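Local coordinates for thiamine phosphate pyrophosphorylase (Bacteroides thetaiotaomicron VPI-5482, PDB 3CEU), which probably makes thiamine phosphate as a thiamine-phosphate diphosphorylase, a step in the biosynthesis of thiamine diphosphate, at residues A[151-154]-A[155-159]. Residues are numbered along the deposited sequence; the frame is centred on the assembly and turned at random.
Sequences GGIN and EDNLL
Asn-154 and Asn-157 clasp each other in the reciprocal pattern of a capping box, in the loop of this TIM barrel that leads from strand 147-150 into helix 158-163. In one direction, OD1 of Asn-154 accepts from the backbone N of Asn-157 at 2.9 Å, which approaches nearly end-on to the side-chain C=O; the same oxygen takes a weak bond from N of Asp-156, 2.7 Å away, in the manner of an Asx turn. In the other, the backbone N of Asn-154 reaches OD1 of Asn-157 at 2.7 Å in a fairly straight bond. Both residues hold CG between their own N and carbonyl carbon, chi1 59° for Asn-154 and 55° for Asn-157, which folds each amide back over the turn. The two amides lie almost parallel, their planes 10° apart, with OD1 of Asn-154 sitting over the face of the other at 3.2 Å from CG of Asn-157. The second branch of Asn-157 is used too: ND2 donates to O of Gly-152 at 3.0 Å, so bonds at both ends fix the rotation of its amide. A leucine in place of Asn-157 would probably leave N of Asn-154 and O of Gly-152 without these mates, and the backbone at Gly-152 freer to shift. Outside the turn, Tyr-117 touches the side chain of Asn-157, and Leu-158 packs on Leu-200 of helix 188-201. Between the segments, the apolar contact is methyl to methyl, CD1 of Leu-158 resting 3.8 Å from CG2 of Ile-153.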
loop_
_atom_site.group_PDB
_atom_site.type_symbol
_atom_site.label_atom_id
_atom_site.label_comp_id
_atom_site.label_asym_id
_atom_site.label_seq_id
_atom_site.Cartn_x
_atom_site.Cartn_y
_atom_site.Cartn_z
ATOM N N GLY A 151 1.157 -8.109 -4.652
ATOM C CA GLY A 151 0.631 -9.156 -5.503
ATOM C C GLY A 151 0.577 -10.533 -4.878
ATOM O O GLY A 151 1.589 -11.234 -4.790
ATOM N N GLY A 152 -0.618 -10.914 -4.441
ATOM C CA GLY A 152 -0.821 -12.219 -3.848
ATOM C C GLY A 152 -0.152 -12.430 -2.511
ATOM O O GLY A 152 0.362 -13.511 -2.233
ATOM N N ILE A 153 -0.163 -11.404 -1.674
ATOM C CA ILE A 153 0.454 -11.499 -0.360
ATOM C C ILE A 153 -0.614 -11.833 0.683
ATOM O O ILE A 153 -1.740 -11.345 0.601
ATOM C CB ILE A 153 1.133 -10.170 -0.009
ATOM C CG1 ILE A 153 2.098 -9.787 -1.137
ATOM C CG2 ILE A 153 1.857 -10.282 1.322
ATOM C CD1 ILE A 153 2.758 -8.438 -0.955
ATOM N N ASN A 154 -0.266 -12.674 1.650
ATOM C CA ASN A 154 -1.206 -13.058 2.697
ATOM C C ASN A 154 -0.459 -13.519 3.932
ATOM O O ASN A 154 0.765 -13.438 3.984
ATOM C CB ASN A 154 -2.135 -14.185 2.232
ATOM C CG ASN A 154 -1.377 -15.427 1.821
ATOM O OD1 ASN A 154 -0.302 -15.706 2.345
ATOM N ND2 ASN A 154 -1.935 -16.184 0.884
ATOM N N GLU A 155 -1.204 -14.022 4.915
ATOM C CA GLU A 155 -0.631 -14.489 6.177
ATOM C C GLU A 155 0.247 -15.726 6.000
ATOM O O GLU A 155 1.099 -16.016 6.839
ATOM C CB GLU A 155 -1.751 -14.796 7.180
ATOM C CG GLU A 155 -2.472 -16.118 6.926
ATOM C CD GLU A 155 -3.731 -16.279 7.753
ATOM O OE1 GLU A 155 -4.713 -15.559 7.482
ATOM O OE2 GLU A 155 -3.748 -17.120 8.678
ATOM N N ASP A 156 0.038 -16.454 4.911
ATOM C CA ASP A 156 0.817 -17.660 4.646
ATOM C C ASP A 156 2.190 -17.386 4.033
ATOM O O ASP A 156 3.110 -18.186 4.207
ATOM C CB ASP A 156 0.025 -18.596 3.731
ATOM C CG ASP A 156 -1.146 -19.248 4.439
ATOM O OD1 ASP A 156 -2.061 -19.754 3.746
ATOM O OD2 ASP A 156 -1.140 -19.268 5.689
ATOM N N ASN A 157 2.330 -16.262 3.327
ATOM C CA ASN A 157 3.596 -15.903 2.672
ATOM C C ASN A 157 4.199 -14.567 3.092
ATOM O O ASN A 157 5.149 -14.093 2.471
ATOM C CB ASN A 157 3.417 -15.877 1.155
ATOM C CG ASN A 157 2.298 -14.952 0.721
ATOM O OD1 ASN A 157 2.140 -13.841 1.246
ATOM N ND2 ASN A 157 1.521 -15.398 -0.253
ATOM N N LEU A 158 3.657 -13.954 4.132
ATOM C CA LEU A 158 4.173 -12.672 4.577
ATOM C C LEU A 158 5.625 -12.784 5.032
ATOM O O LEU A 158 6.471 -11.986 4.631
ATOM C CB LEU A 158 3.308 -12.120 5.711
ATOM C CG LEU A 158 3.531 -10.643 6.022
ATOM C CD1 LEU A 158 3.405 -9.832 4.734
ATOM C CD2 LEU A 158 2.515 -10.162 7.057
ATOM N N LEU A 159 5.920 -13.780 5.858
ATOM C CA LEU A 159 7.282 -13.968 6.357
ATOM C C LEU A 159 8.276 -14.250 5.243
ATOM O O LEU A 159 9.451 -13.898 5.351
ATOM C CB LEU A 159 7.337 -15.117 7.371
ATOM C CG LEU A 159 6.661 -14.875 8.722
ATOM C CD1 LEU A 159 7.169 -13.559 9.299
ATOM C CD2 LEU A 159 5.146 -14.834 8.553
#